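Dimethyl-sulfide monooxygenase (Hyphomicrobium sulfonivorans, PDB 6AK1) catalyses the FMN- and NADH-dependent oxidation of dimethyl sulfide to methanethiol and formaldehyde, the first step of dimethyl sulfide degradation. Local coordinates at residues A[23-28]-A[398-403]; A[237-242]-A[266-271]; A[50-55]-A[421-426]. All coordinates share one frame; numbering follows the deposited sequence.

Interaction 1: A[23-28]-A[398-403]; sequences WRHPSS and YAVTPG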
loop_
_atom_site.group_PDB
_atom_site.type_symbol
_atom_site.label_atom_id
_atom_site.label_comp_id
_atom_site.label_asym_id
_atom_site.label_seq_id
_atom_site.Cartn_x
_atom_site.Cartn_y
_atom_site.Cartn_z
ATOM N N TRP A 23 4.569 -21.122 1.453
ATOM C CA TRP A 23 5.079 -21.217 0.090
ATOM C C TRP A 23 5.433 -22.645 -0.284
ATOM O O TRP A 23 5.568 -22.956 -1.472
ATOM C CB TRP A 23 6.310 -20.336 -0.084
ATOM C CG TRP A 23 7.473 -20.765 0.750
ATOM C CD1 TRP A 23 7.757 -20.383 2.044
ATOM C CD2 TRP A 23 8.524 -21.656 0.357
ATOM N NE1 TRP A 23 8.929 -20.974 2.462
ATOM C CE2 TRP A 23 9.409 -21.772 1.454
ATOM C CE3 TRP A 23 8.801 -22.374 -0.813
ATOM C CZ2 TRP A 23 10.558 -22.566 1.407
ATOM C CZ3 TRP A 23 9.943 -23.167 -0.856
ATOM C CH2 TRP A 23 10.806 -23.255 0.250
ATOM N N ARG A 24 5.608 -23.507 0.708
ATOM C CA ARG A 24 5.903 -24.906 0.464
ATOM C C ARG A 24 4.693 -25.676 -0.034
ATOM O O ARG A 24 4.863 -26.770 -0.578
ATOM C CB ARG A 24 6.428 -25.551 1.750
ATOM C CG ARG A 24 7.652 -24.865 2.310
ATOM C CD ARG A 24 7.903 -25.331 3.719
ATOM N NE ARG A 24 8.274 -26.738 3.736
ATOM C CZ ARG A 24 7.954 -27.578 4.708
ATOM N NH1 ARG A 24 7.238 -27.150 5.736
ATOM N NH2 ARG A 24 8.353 -28.843 4.647
ATOM N N HIS A 25 3.486 -25.153 0.158
ATOM C CA HIS A 25 2.300 -25.887 -0.256
ATOM C C HIS A 25 2.356 -26.158 -1.761
ATOM O O HIS A 25 2.840 -25.316 -2.528
ATOM C CB HIS A 25 1.031 -25.109 0.088
ATOM C CG HIS A 25 -0.222 -25.914 -0.056
ATOM N ND1 HIS A 25 -0.906 -26.019 -1.247
ATOM C CD2 HIS A 25 -0.899 -26.679 0.833
ATOM C CE1 HIS A 25 -1.965 -26.792 -1.080
ATOM N NE2 HIS A 25 -1.981 -27.207 0.173
ATOM N N PRO A 26 1.899 -27.328 -2.215
ATOM C CA PRO A 26 1.943 -27.621 -3.662
ATOM C C PRO A 26 1.215 -26.604 -4.533
ATOM O O PRO A 26 1.621 -26.401 -5.687
ATOM C CB PRO A 26 1.287 -29.008 -3.750
ATOM C CG PRO A 26 1.558 -29.647 -2.365
ATOM C CD PRO A 26 1.437 -28.486 -1.413
ATOM N N SER A 27 0.154 -25.963 -4.028
ATOM C CA SER A 27 -0.593 -24.975 -4.796
ATOM C C SER A 27 0.082 -23.610 -4.873
ATOM O O SER A 27 -0.318 -22.795 -5.711
ATOM C CB SER A 27 -1.985 -24.776 -4.206
ATOM O OG SER A 27 -2.668 -26.008 -4.184
ATOM N N SER A 28 1.059 -23.316 -4.022
ATOM C CA SER A 28 1.579 -21.956 -3.972
ATOM C C SER A 28 2.566 -21.704 -5.100
ATOM O O SER A 28 3.499 -22.486 -5.319
ATOM C CB SER A 28 2.251 -21.663 -2.633
ATOM O OG SER A 28 2.529 -20.274 -2.515
ATOM N N TYR A 398 -2.368 -13.135 1.353
ATOM C CA TYR A 398 -2.453 -14.524 0.943
ATOM C C TYR A 398 -1.758 -15.443 1.942
ATOM O O TYR A 398 -0.781 -15.062 2.600
ATOM C CB TYR A 398 -1.874 -14.717 -0.472
ATOM C CG TYR A 398 -0.393 -14.430 -0.679
ATOM C CD1 TYR A 398 0.564 -15.386 -0.375
ATOM C CD2 TYR A 398 0.039 -13.236 -1.253
ATOM C CE1 TYR A 398 1.911 -15.150 -0.575
ATOM C CE2 TYR A 398 1.400 -12.984 -1.475
ATOM C CZ TYR A 398 2.323 -13.943 -1.139
ATOM O OH TYR A 398 3.667 -13.709 -1.344
ATOM N N ALA A 399 -2.299 -16.655 2.066
ATOM C CA ALA A 399 -1.546 -17.764 2.637
ATOM C C ALA A 399 -0.861 -18.553 1.533
ATOM O O ALA A 399 0.331 -18.866 1.626
ATOM C CB ALA A 399 -2.465 -18.682 3.444
ATOM N N VAL A 400 -1.611 -18.873 0.483
ATOM C CA VAL A 400 -1.058 -19.411 -0.752
ATOM C C VAL A 400 -1.523 -18.514 -1.887
ATOM O O VAL A 400 -2.612 -17.936 -1.842
ATOM C CB VAL A 400 -1.469 -20.880 -1.010
ATOM C CG1 VAL A 400 -1.042 -21.767 0.146
ATOM C CG2 VAL A 400 -2.956 -20.988 -1.246
ATOM N N THR A 401 -0.680 -18.379 -2.897
ATOM C CA THR A 401 -0.986 -17.518 -4.025
ATOM C C THR A 401 -0.731 -18.335 -5.281
ATOM O O THR A 401 0.229 -19.102 -5.321
ATOM C CB THR A 401 -0.130 -16.212 -3.981
ATOM O OG1 THR A 401 -0.415 -15.397 -5.126
ATOM C CG2 THR A 401 1.339 -16.535 -3.939
ATOM N N PRO A 402 -1.594 -18.193 -6.307
ATOM C CA PRO A 402 -2.712 -17.249 -6.400
ATOM C C PRO A 402 -4.018 -17.747 -5.829
ATOM O O PRO A 402 -5.017 -17.037 -6.015
ATOM C CB PRO A 402 -2.887 -17.085 -7.903
ATOM C CG PRO A 402 -2.664 -18.495 -8.388
ATOM C CD PRO A 402 -1.441 -18.942 -7.573
ATOM N N GLY A 403 -4.027 -18.931 -5.200
ATOM C CA GLY A 403 -5.288 -19.534 -4.785
ATOM C C GLY A 403 -6.098 -18.657 -3.848
ATOM O O GLY A 403 -7.335 -18.693 -3.870
HETATM O O HOH W 1 -2.444 -21.115 -4.997
HETATM O O HOH W 2 2.329 -18.981 -0.297
#

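Interaction 2: A[237-242]-A[266-271]; sequences AASNAE and EAAGRS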
loop_
_atom_site.group_PDB
_atom_site.type_symbol
_atom_site.label_atom_id
_atom_site.label_comp_id
_atom_site.label_asym_id
_atom_site.label_seq_id
_atom_site.Cartn_x
_atom_site.Cartn_y
_atom_site.Cartn_z
ATOM N N ALA A 237 -0.745 11.242 8.008
ATOM C CA ALA A 237 -1.585 10.323 7.244
ATOM C C ALA A 237 -2.934 10.945 6.911
ATOM O O ALA A 237 -3.392 10.876 5.764
ATOM C CB ALA A 237 -1.780 9.016 8.018
ATOM N N ALA A 238 -3.596 11.546 7.907
ATOM C CA ALA A 238 -4.926 12.108 7.683
ATOM C C ALA A 238 -4.906 13.291 6.716
ATOM O O ALA A 238 -5.893 13.531 6.003
ATOM C CB ALA A 238 -5.544 12.530 9.020
ATOM N N SER A 239 -3.814 14.057 6.685
ATOM C CA SER A 239 -3.746 15.162 5.731
ATOM C C SER A 239 -3.627 14.663 4.289
ATOM O O SER A 239 -4.254 15.222 3.387
ATOM C CB SER A 239 -2.575 16.084 6.073
ATOM O OG SER A 239 -2.634 16.478 7.424
ATOM N N ASN A 240 -2.850 13.610 4.043
ATOM C CA ASN A 240 -2.486 13.273 2.664
ATOM C C ASN A 240 -3.205 12.059 2.089
ATOM O O ASN A 240 -3.432 12.021 0.879
ATOM C CB ASN A 240 -0.978 13.028 2.566
ATOM C CG ASN A 240 -0.177 14.270 2.834
ATOM O OD1 ASN A 240 -0.076 15.153 1.979
ATOM N ND2 ASN A 240 0.385 14.361 4.029
ATOM N N ALA A 241 -3.570 11.080 2.917
ATOM C CA ALA A 241 -4.027 9.791 2.413
ATOM C C ALA A 241 -5.357 9.915 1.687
ATOM O O ALA A 241 -6.295 10.543 2.186
ATOM C CB ALA A 241 -4.151 8.779 3.558
ATOM N N GLU A 242 -5.436 9.325 0.499
ATOM C CA GLU A 242 -6.728 9.036 -0.104
ATOM C C GLU A 242 -7.184 7.610 0.168
ATOM O O GLU A 242 -8.389 7.361 0.231
ATOM C CB GLU A 242 -6.683 9.302 -1.608
ATOM C CG GLU A 242 -6.231 10.726 -1.939
ATOM C CD GLU A 242 -6.045 10.965 -3.435
ATOM O OE1 GLU A 242 -7.007 11.418 -4.097
ATOM O OE2 GLU A 242 -4.928 10.691 -3.940
ATOM N N GLU A 266 -11.409 15.423 9.023
ATOM C CA GLU A 266 -12.122 16.687 9.175
ATOM C C GLU A 266 -11.250 17.750 9.838
ATOM O O GLU A 266 -11.292 18.926 9.451
ATOM C CB GLU A 266 -13.398 16.463 9.978
ATOM C CG GLU A 266 -14.505 15.836 9.173
ATOM C CD GLU A 266 -15.833 15.910 9.889
ATOM O OE1 GLU A 266 -15.922 15.409 11.034
ATOM O OE2 GLU A 266 -16.779 16.493 9.311
ATOM N N ALA A 267 -10.460 17.358 10.845
ATOM C CA ALA A 267 -9.545 18.306 11.475
ATOM C C ALA A 267 -8.576 18.913 10.463
ATOM O O ALA A 267 -8.133 20.056 10.637
ATOM C CB ALA A 267 -8.774 17.618 12.600
ATOM N N ALA A 268 -8.249 18.170 9.397
ATOM C CA ALA A 268 -7.332 18.626 8.360
ATOM C C ALA A 268 -8.034 19.351 7.220
ATOM O O ALA A 268 -7.390 19.660 6.218
ATOM C CB ALA A 268 -6.528 17.443 7.799
ATOM N N GLY A 269 -9.329 19.625 7.342
ATOM C CA GLY A 269 -10.041 20.356 6.314
ATOM C C GLY A 269 -10.702 19.507 5.250
ATOM O O GLY A 269 -11.111 20.045 4.214
ATOM N N ARG A 270 -10.827 18.204 5.469
ATOM C CA ARG A 270 -11.375 17.287 4.481
ATOM C C ARG A 270 -12.690 16.707 5.000
ATOM O O ARG A 270 -13.130 17.006 6.114
ATOM C CB ARG A 270 -10.348 16.197 4.166
ATOM C CG ARG A 270 -8.928 16.729 3.953
ATOM C CD ARG A 270 -7.897 15.583 3.845
ATOM N NE ARG A 270 -8.072 14.754 2.644
ATOM C CZ ARG A 270 -7.475 13.578 2.465
ATOM N NH1 ARG A 270 -6.669 13.105 3.405
ATOM N NH2 ARG A 270 -7.683 12.871 1.356
ATOM N N SER A 271 -13.328 15.882 4.176
ATOM C CA SER A 271 -14.550 15.186 4.557
ATOM C C SER A 271 -14.236 13.859 5.238
ATOM O O SER A 271 -13.159 13.282 5.066
ATOM C CB SER A 271 -15.430 14.914 3.337
ATOM O OG SER A 271 -15.723 16.108 2.661
#

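Interaction 3: A[50-55]-A[421-426]; sequences CFDCLF and RAQDSY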
loop_
_atom_site.group_PDB
_atom_site.type_symbol
_atom_site.label_atom_id
_atom_site.label_comp_id
_atom_site.label_asym_id
_atom_site.label_seq_id
_atom_site.Cartn_x
_atom_site.Cartn_y
_atom_site.Cartn_z
ATOM N N CYS A 50 -13.097 -8.263 -10.714
ATOM C CA CYS A 50 -13.345 -6.814 -10.591
ATOM C C CYS A 50 -12.769 -6.236 -9.294
ATOM O O CYS A 50 -13.337 -5.319 -8.688
ATOM C CB CYS A 50 -14.842 -6.496 -10.710
ATOM S SG CYS A 50 -15.575 -6.777 -12.350
ATOM N N PHE A 51 -11.627 -6.769 -8.862
ATOM C CA PHE A 51 -10.913 -6.176 -7.735
ATOM C C PHE A 51 -10.498 -4.744 -8.072
ATOM O O PHE A 51 -10.194 -4.411 -9.221
ATOM C CB PHE A 51 -9.669 -7.002 -7.385
ATOM C CG PHE A 51 -9.911 -8.102 -6.375
ATOM C CD1 PHE A 51 -11.022 -8.934 -6.470
ATOM C CD2 PHE A 51 -9.012 -8.309 -5.335
ATOM C CE1 PHE A 51 -11.230 -9.947 -5.547
ATOM C CE2 PHE A 51 -9.210 -9.329 -4.405
ATOM C CZ PHE A 51 -10.318 -10.154 -4.511
ATOM N N ASP A 52 -10.462 -3.894 -7.048
ATOM C CA ASP A 52 -10.090 -2.504 -7.280
ATOM C C ASP A 52 -8.600 -2.347 -7.573
ATOM O O ASP A 52 -8.224 -1.550 -8.443
ATOM C CB ASP A 52 -10.499 -1.650 -6.087
ATOM C CG ASP A 52 -12.012 -1.512 -5.982
ATOM O OD1 ASP A 52 -12.637 -2.374 -5.322
ATOM O OD2 ASP A 52 -12.575 -0.564 -6.582
ATOM N N CYS A 53 -7.738 -3.097 -6.884
ATOM C CA CYS A 53 -6.338 -2.709 -6.867
ATOM C C CYS A 53 -5.454 -3.875 -6.434
ATOM O O CYS A 53 -5.844 -4.677 -5.580
ATOM C CB CYS A 53 -6.146 -1.491 -5.936
ATOM S SG CYS A 53 -4.504 -0.742 -5.967
ATOM N N LEU A 54 -4.254 -3.952 -7.033
ATOM C CA LEU A 54 -3.167 -4.797 -6.539
ATOM C C LEU A 54 -2.219 -3.921 -5.716
ATOM O O LEU A 54 -1.541 -3.045 -6.256
ATOM C CB LEU A 54 -2.427 -5.476 -7.689
ATOM C CG LEU A 54 -1.196 -6.328 -7.347
ATOM C CD1 LEU A 54 -1.542 -7.598 -6.569
ATOM C CD2 LEU A 54 -0.426 -6.680 -8.618
ATOM N N PHE A 55 -2.177 -4.152 -4.419
ATOM C CA PHE A 55 -1.389 -3.352 -3.488
ATOM C C PHE A 55 -0.075 -4.090 -3.257
ATOM O O PHE A 55 -0.061 -5.156 -2.629
ATOM C CB PHE A 55 -2.184 -3.168 -2.196
ATOM C CG PHE A 55 -1.641 -2.136 -1.252
ATOM C CD1 PHE A 55 -0.377 -2.265 -0.694
ATOM C CD2 PHE A 55 -2.423 -1.058 -0.878
ATOM C CE1 PHE A 55 0.115 -1.327 0.203
ATOM C CE2 PHE A 55 -1.947 -0.112 0.031
ATOM C CZ PHE A 55 -0.673 -0.253 0.577
ATOM N N ARG A 421 -22.962 -5.825 -2.394
ATOM C CA ARG A 421 -21.812 -5.172 -1.781
ATOM C C ARG A 421 -20.588 -5.086 -2.691
ATOM O O ARG A 421 -19.700 -4.272 -2.426
ATOM C CB ARG A 421 -21.413 -5.903 -0.494
ATOM C CG ARG A 421 -22.503 -6.018 0.567
ATOM C CD ARG A 421 -23.253 -4.710 0.801
ATOM N NE ARG A 421 -22.452 -3.633 1.389
ATOM C CZ ARG A 421 -22.271 -3.454 2.690
ATOM N NH1 ARG A 421 -22.804 -4.312 3.557
ATOM N NH2 ARG A 421 -21.539 -2.432 3.124
ATOM N N ALA A 422 -20.500 -5.903 -3.733
ATOM C CA ALA A 422 -19.346 -5.914 -4.621
ATOM C C ALA A 422 -19.794 -5.562 -6.026
ATOM O O ALA A 422 -20.883 -5.959 -6.449
ATOM C CB ALA A 422 -18.652 -7.286 -4.631
ATOM N N GLN A 423 -18.949 -4.819 -6.746
ATOM C CA GLN A 423 -19.260 -4.450 -8.123
ATOM C C GLN A 423 -19.085 -5.650 -9.048
ATOM O O GLN A 423 -18.271 -6.537 -8.799
ATOM C CB GLN A 423 -18.370 -3.292 -8.593
ATOM C CG GLN A 423 -16.864 -3.601 -8.590
ATOM C CD GLN A 423 -15.992 -2.371 -8.863
ATOM O OE1 GLN A 423 -16.467 -1.233 -8.830
ATOM N NE2 GLN A 423 -14.710 -2.604 -9.146
ATOM N N ASP A 424 -19.868 -5.679 -10.126
ATOM C CA ASP A 424 -19.682 -6.700 -11.148
ATOM C C ASP A 424 -19.199 -6.109 -12.462
ATOM O O ASP A 424 -19.213 -6.800 -13.485
ATOM C CB ASP A 424 -20.966 -7.508 -11.367
ATOM C CG ASP A 424 -22.137 -6.650 -11.791
ATOM O OD1 ASP A 424 -21.929 -5.517 -12.283
ATOM O OD2 ASP A 424 -23.278 -7.127 -11.637
ATOM N N SER A 425 -18.811 -4.838 -12.456
ATOM C CA SER A 425 -18.094 -4.224 -13.564
ATOM C C SER A 425 -17.388 -2.994 -13.011
ATOM O O SER A 425 -17.577 -2.610 -11.856
ATOM C CB SER A 425 -19.029 -3.875 -14.726
ATOM O OG SER A 425 -19.813 -2.743 -14.417
ATOM N N TYR A 426 -16.563 -2.383 -13.844
ATOM C CA TYR A 426 -15.727 -1.276 -13.415
ATOM C C TYR A 426 -16.342 0.067 -13.790
ATOM O O TYR A 426 -16.914 0.224 -14.873
ATOM C CB TYR A 426 -14.340 -1.386 -14.035
ATOM C CG TYR A 426 -13.432 -2.419 -13.408
ATOM C CD1 TYR A 426 -12.763 -2.137 -12.229
ATOM C CD2 TYR A 426 -13.202 -3.653 -14.024
ATOM C CE1 TYR A 426 -11.899 -3.045 -11.665
ATOM C CE2 TYR A 426 -12.327 -4.576 -13.474
ATOM C CZ TYR A 426 -11.679 -4.254 -12.282
ATOM O OH TYR A 426 -10.810 -5.117 -11.685
HETATM O O HOH W 3 -12.695 -0.119 -9.344
#

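Interaction 1: A[23-28]-A[398-403]
S28 and V400 meet where the loop after strand 6-12 touches the loop after strand 393-397, two neighbouring loops of the luciferase-like TIM barrel. Their CA atoms are 4.9 Å apart, the shortest such spacing across the contact, and S28 CB lies 4.1 Å from V400 CB. A type I turn from H25 to S28 shapes the first loop, closed by the backbone bond from S28 N to H25 O. Within it H25 CG is anti to the backbone N (chi1 -168°), which brings ND1 within reach of S27 N, accepting at 3.0 Å from a donor tilted out of the ring plane. E298 takes NE2, so both imidazole nitrogens have partners and the ring's rotation is fixed. The CG1 branch of V400 touches H25 CB at 3.9 Å. S28 CA approaches T401 O at 3.4 Å in a CA-H...O contact with 138° at the hydrogen. Two waters bridge the segments: one links S27 O to G403 N, and the other joins A399 O to S28 OG, which chi1 of -169° turns that way and which also pairs with A30 N. T401 OG1 instead bonds Y38 OH. Between 23-28 and 398-403, then, modest apolar packing and water bridges replace direct hydrogen bonds, whereas just beyond them T401 bonds Q29 directly through the backbone.

Interaction 2: A[237-242]-A[266-271]
A Schellman motif ends helix 251-267 of the TIM barrel, with G269 at positive phi as its C-prime residue, and directly after it R270 reaches across to the C-terminal end of helix 232-240. The motif is evidenced by G269 N bonding to E266 O and R270 N to A265 O. R270 is the main bridge, with 88 Å² covered by the other segment. Its chain bends at chi3 (67°), bringing the guanidinium edge up to backbone carbonyls at the helix end. NH1 donates to A238 O at 2.7 Å, and NH1 and NH2 together grip A241 O end-on, NH2 at 2.8 Å. Both oxygens lie only 7° out of the guanidinium plane, so the three bonds hold the group edge-on to the helix end and fix its rotation; the carbonyl dipoles there probably favour its positive charge. E242 is near but does not pair with R270; its carboxylate instead makes a salt bridge with R432 and accepts from I224 N. Beside the arginine, A268 packs its methyl against the last turn of the helix at S239, whose hydroxyl bonds back to K235 O. NH1 and NH2 approach A241 O from the same face of its carbonyl plane, the NH2 donor standing 41° out of it.

Interaction 3: A[50-55]-A[421-426]
C50, with 105 Å² covered, and Y426, with 62 Å², carry this contact, and Q423 adds 50 Å². C50 is the positive-phi residue of the Schellman motif ending helix 36-48, just ahead of barrel strand 53-57. Its CB lies over one face of the Y426 ring, 4.1 Å above the plane and offset toward the rim. The sulfur sits obliquely, 4.6 Å from the ring centroid, and also rests against the D424-S425 peptide, 3.7 Å from D424 C. Swung beside its own backbone N (chi1 -76°), the phenol brings OH to F51 O, to which it donates at 2.6 Å; this oxygen lies at the ring edge. The ring also stacks on H98. From Q423, an extended chain presents NE2 to C50 O at 3.1 Å, nearly straight (163°) and close to the amide plane. A water joins that NE2 to D52 OD2, an oxygen that R4, outside both segments, holds by charge. A phenylalanine in place of Y426 would probably keep the ring against C50 but leave F51 O without its hydroxyl donor. Two successive carbonyls leaving the helix end, C50 O and F51 O, are thus satisfied by side chains of the loop after helix 403-418.

Overall arrangement
All three contacts belong to one TIM-barrel chain. Interactions 1 and 3 alternate along the sequence, 23-28, 50-55, 398-403 and 421-426; helix 36-48 lies between the early segments, while helix 403-418 starts at the end of 398-403 and leads toward 421-426. Strand 6-12 pairs in parallel with both 53-57 and 393-397, so these two contacts lie where first and last strands close the barrel. Their centres are about 22 Å apart. Interaction 2, nested inside both loops, locally joins successive helices 232-240 and 251-267 around strand 243-246. Its centre is about 37 Å from that of interaction 1, the two lying on opposite sides of the chain's centre, and about 24 Å from that of interaction 3.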